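Local coordinates for protein DNA ligase (PDB 6GDR) that joins breaks in duplex DNA, probably through an adenylated intermediate, as a minimal Lig E-type ligase from Alteromonas mediterranea, at residues Val245-Gly250 against Arg282-Leu287. Numbering follows the deposited sequence.
Sequences VQFKLG and RFASFL. With nucleotides of chain A; nucleotides of chain C.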
loop_
_atom_site.group_PDB
_atom_site.type_symbol
_atom_site.label_atom_id
_atom_site.label_comp_id
_atom_site.label_asym_id
_atom_site.label_seq_id
_atom_site.Cartn_x
_atom_site.Cartn_y
_atom_site.Cartn_z
ATOM N N VAL D 245 3.050 20.836 -13.895
ATOM C CA VAL D 245 2.239 19.639 -13.701
ATOM C C VAL D 245 0.933 20.046 -13.035
ATOM O O VAL D 245 0.937 20.683 -11.974
ATOM C CB VAL D 245 2.985 18.589 -12.861
ATOM C CG1 VAL D 245 2.067 17.422 -12.511
ATOM C CG2 VAL D 245 4.208 18.092 -13.616
ATOM N N GLN D 246 -0.183 19.671 -13.652
ATOM C CA GLN D 246 -1.510 20.004 -13.158
ATOM C C GLN D 246 -2.192 18.757 -12.615
ATOM O O GLN D 246 -2.088 17.673 -13.199
ATOM C CB GLN D 246 -2.366 20.625 -14.264
ATOM C CG GLN D 246 -2.562 19.723 -15.481
ATOM C CD GLN D 246 -2.127 20.369 -16.785
ATOM O OE1 GLN D 246 -1.446 21.395 -16.792
ATOM N NE2 GLN D 246 -2.521 19.764 -17.900
ATOM N N PHE D 247 -2.891 18.917 -11.495
ATOM C CA PHE D 247 -3.622 17.820 -10.882
ATOM C C PHE D 247 -4.700 18.407 -9.987
ATOM O O PHE D 247 -4.617 19.563 -9.563
ATOM C CB PHE D 247 -2.697 16.901 -10.079
ATOM C CG PHE D 247 -2.130 17.545 -8.847
ATOM C CD1 PHE D 247 -2.700 17.316 -7.606
ATOM C CD2 PHE D 247 -1.030 18.380 -8.931
ATOM C CE1 PHE D 247 -2.181 17.908 -6.469
ATOM C CE2 PHE D 247 -0.506 18.976 -7.798
ATOM C CZ PHE D 247 -1.083 18.738 -6.565
ATOM N N LYS D 248 -5.712 17.595 -9.702
ATOM C CA LYS D 248 -6.809 18.011 -8.844
ATOM C C LYS D 248 -6.483 17.686 -7.392
ATOM O O LYS D 248 -6.180 16.537 -7.056
ATOM C CB LYS D 248 -8.107 17.320 -9.258
ATOM C CG LYS D 248 -8.551 17.611 -10.682
ATOM C CD LYS D 248 -9.979 17.141 -10.924
ATOM C CE LYS D 248 -10.244 16.885 -12.402
ATOM N NZ LYS D 248 -11.688 16.654 -12.683
ATOM N N LEU D 249 -6.545 18.704 -6.536
ATOM C CA LEU D 249 -6.355 18.546 -5.098
ATOM C C LEU D 249 -7.738 18.541 -4.455
ATOM O O LEU D 249 -8.423 19.569 -4.438
ATOM C CB LEU D 249 -5.484 19.669 -4.542
ATOM C CG LEU D 249 -5.040 19.544 -3.084
ATOM C CD1 LEU D 249 -4.095 18.365 -2.897
ATOM C CD2 LEU D 249 -4.383 20.838 -2.619
ATOM N N GLY D 250 -8.146 17.387 -3.927
ATOM C CA GLY D 250 -9.529 17.187 -3.537
ATOM C C GLY D 250 -9.774 16.782 -2.097
ATOM O O GLY D 250 -10.929 16.598 -1.702
ATOM N N ARG D 282 0.903 11.609 -5.857
ATOM C CA ARG D 282 0.035 10.509 -5.462
ATOM C C ARG D 282 -0.409 10.677 -4.014
ATOM O O ARG D 282 0.369 11.112 -3.158
ATOM C CB ARG D 282 0.737 9.160 -5.637
ATOM C CG ARG D 282 -0.083 8.003 -5.103
ATOM C CD ARG D 282 0.216 6.679 -5.782
ATOM N NE ARG D 282 1.357 5.994 -5.182
ATOM C CZ ARG D 282 1.576 4.685 -5.270
ATOM N NH1 ARG D 282 0.726 3.903 -5.923
ATOM N NH2 ARG D 282 2.643 4.154 -4.693
ATOM N N PHE D 283 -1.669 10.326 -3.749
ATOM C CA PHE D 283 -2.247 10.423 -2.409
ATOM C C PHE D 283 -2.142 11.843 -1.862
ATOM O O PHE D 283 -2.004 12.046 -0.653
ATOM C CB PHE D 283 -1.582 9.439 -1.443
ATOM C CG PHE D 283 -1.470 8.035 -1.975
ATOM C CD1 PHE D 283 -2.390 7.541 -2.888
ATOM C CD2 PHE D 283 -0.438 7.209 -1.557
ATOM C CE1 PHE D 283 -2.280 6.249 -3.373
ATOM C CE2 PHE D 283 -0.324 5.918 -2.039
ATOM C CZ PHE D 283 -1.245 5.438 -2.946
ATOM N N ALA D 284 -2.210 12.834 -2.745
ATOM C CA ALA D 284 -1.999 14.213 -2.335
ATOM C C ALA D 284 -3.136 14.695 -1.442
ATOM O O ALA D 284 -4.297 14.323 -1.629
ATOM C CB ALA D 284 -1.879 15.119 -3.558
ATOM N N SER D 285 -2.791 15.531 -0.465
ATOM C CA SER D 285 -3.771 16.141 0.422
ATOM C C SER D 285 -3.335 17.562 0.742
ATOM O O SER D 285 -2.143 17.882 0.733
ATOM C CB SER D 285 -3.944 15.335 1.718
ATOM O OG SER D 285 -2.718 15.222 2.417
ATOM N N PHE D 286 -4.317 18.412 1.025
ATOM C CA PHE D 286 -4.058 19.817 1.300
ATOM C C PHE D 286 -3.578 20.007 2.733
ATOM O O PHE D 286 -4.020 19.311 3.651
ATOM C CB PHE D 286 -5.325 20.639 1.053
ATOM C CG PHE D 286 -5.251 22.045 1.574
ATOM C CD1 PHE D 286 -4.566 23.026 0.875
ATOM C CD2 PHE D 286 -5.877 22.389 2.760
ATOM C CE1 PHE D 286 -4.501 24.319 1.354
ATOM C CE2 PHE D 286 -5.815 23.681 3.244
ATOM C CZ PHE D 286 -5.126 24.648 2.541
ATOM N N LEU D 287 -2.661 20.960 2.916
ATOM C CA LEU D 287 -2.132 21.291 4.235
ATOM C C LEU D 287 -2.589 22.681 4.662
ATOM O O LEU D 287 -3.552 22.819 5.424
ATOM C CB LEU D 287 -0.604 21.215 4.231
ATOM C CG LEU D 287 0.008 19.821 4.088
ATOM C CD1 LEU D 287 1.401 19.923 3.491
ATOM C CD2 LEU D 287 0.053 19.119 5.435
ATOM P P DG A 12 -12.117 14.773 -7.274
ATOM O OP1 DG A 12 -12.054 15.929 -8.197
ATOM O OP2 DG A 12 -13.095 13.690 -7.515
ATOM O "O5'" DG A 12 -10.666 14.104 -7.171
ATOM C "C5'" DG A 12 -9.509 14.921 -7.203
ATOM C "C4'" DG A 12 -8.258 14.133 -6.846
ATOM O "O4'" DG A 12 -8.562 13.187 -5.801
ATOM C "C3'" DG A 12 -7.674 13.294 -7.970
ATOM O "O3'" DG A 12 -6.787 14.069 -8.781
ATOM C "C2'" DG A 12 -6.945 12.176 -7.223
ATOM C "C1'" DG A 12 -7.653 12.103 -5.865
ATOM N N9 DG A 12 -8.397 10.863 -5.650
ATOM C C8 DG A 12 -9.762 10.720 -5.589
ATOM N N7 DG A 12 -10.150 9.494 -5.377
ATOM C C5 DG A 12 -8.964 8.774 -5.291
ATOM C C6 DG A 12 -8.752 7.392 -5.070
ATOM O O6 DG A 12 -9.599 6.502 -4.902
ATOM N N1 DG A 12 -7.396 7.074 -5.055
ATOM C C2 DG A 12 -6.375 7.979 -5.229
ATOM N N2 DG A 12 -5.130 7.485 -5.182
ATOM N N3 DG A 12 -6.559 9.278 -5.436
ATOM C C4 DG A 12 -7.876 9.603 -5.454
ATOM O OP3 DC C 1 -5.866 1.855 3.297
ATOM P P DC C 1 -5.252 1.318 2.061
ATOM O OP1 DC C 1 -6.258 0.464 1.398
ATOM O OP2 DC C 1 -3.946 0.731 2.433
ATOM O "O5'" DC C 1 -4.952 2.558 1.100
ATOM C "C5'" DC C 1 -3.727 2.627 0.387
ATOM C "C4'" DC C 1 -3.518 4.009 -0.196
ATOM O "O4'" DC C 1 -4.453 4.225 -1.286
ATOM C "C3'" DC C 1 -3.768 5.152 0.772
ATOM O "O3'" DC C 1 -2.602 5.450 1.531
ATOM C "C2'" DC C 1 -4.163 6.283 -0.160
ATOM C "C1'" DC C 1 -4.947 5.555 -1.245
ATOM N N1 DC C 1 -6.414 5.511 -0.989
ATOM C C2 DC C 1 -7.199 6.623 -1.301
ATOM O O2 DC C 1 -6.657 7.621 -1.790
ATOM N N3 DC C 1 -8.532 6.573 -1.060
ATOM C C4 DC C 1 -9.076 5.476 -0.532
ATOM N N4 DC C 1 -10.396 5.474 -0.313
ATOM C C5 DC C 1 -8.291 4.332 -0.205
ATOM C C6 DC C 1 -6.977 4.393 -0.447
ATOM P P DG A 11 -17.003 14.662 -3.697
ATOM O OP1 DG A 11 -17.435 15.968 -4.244
ATOM O OP2 DG A 11 -17.621 13.414 -4.199
ATOM O "O5'" DG A 11 -15.419 14.528 -3.865
ATOM C "C5'" DG A 11 -14.574 15.584 -3.436
ATOM C "C4'" DG A 11 -13.112 15.175 -3.484
ATOM O "O4'" DG A 11 -12.825 14.247 -2.412
ATOM C "C3'" DG A 11 -12.684 14.439 -4.739
ATOM O "O3'" DG A 11 -12.391 15.340 -5.796
ATOM C "C2'" DG A 11 -11.450 13.681 -4.268
ATOM C "C1'" DG A 11 -11.740 13.409 -2.790
ATOM N N9 DG A 11 -12.095 12.020 -2.520
ATOM C C8 DG A 11 -13.356 11.482 -2.447
ATOM N N7 DG A 11 -13.360 10.202 -2.198
ATOM C C5 DG A 11 -12.014 9.869 -2.104
ATOM C C6 DG A 11 -11.397 8.621 -1.849
ATOM O O6 DG A 11 -11.936 7.524 -1.647
ATOM N N1 DG A 11 -10.006 8.727 -1.840
ATOM C C2 DG A 11 -9.305 9.891 -2.051
ATOM N N2 DG A 11 -7.970 9.799 -2.005
ATOM N N3 DG A 11 -9.872 11.063 -2.292
ATOM C C4 DG A 11 -11.224 10.977 -2.305
HETATM O O HOH W 1 -6.160 14.954 -3.323
#
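One water ties the two segments together: it donates to Ala284 O at 2.6 Å and accepts from Gly250 N at 3.2 Å, bridging backbones that make no direct hydrogen bond to each other. Beside it the contact is apolar. Leu249 forks over the backbone of 284-286, CD1 resting on Ser285 C (3.8 Å) and on the methyl of Ala284, while CD2 meets Phe286 CB (3.8 Å) and lies at the edge of that ring, near its plane. With CG anti to the backbone N (chi1 -172°), the leucine crosses the Phe286 side chain at about a right angle. Ala284 CB is shared, since Phe247 CE1 approaches it obliquely at 4.0 Å. The same two segments border the DNA. Phe283 is sandwiched, Arg282 CG over the centre of one face and the deoxyribose of DC1 of chain C against the other, where C2' lies 3.5 Å from CD1; N2 of DG12 of chain A sits at the ring edge, in plane. An alanine in place of Phe283 would probably leave that sugar and the guanine N2 without the ring they rest against, and take away the cover on Arg282 CG. Gly250 O lies 3.1 Å from O4' of DG11 of chain A. Both segments belong to the OB-like domain, where 246-249 and 285-289 are the outermost strands of a five-stranded antiparallel sheet; their side chains meet across its curve, consistent with a barrel closing on itself, and Leu249 and Phe286 also pack on strand 267-272.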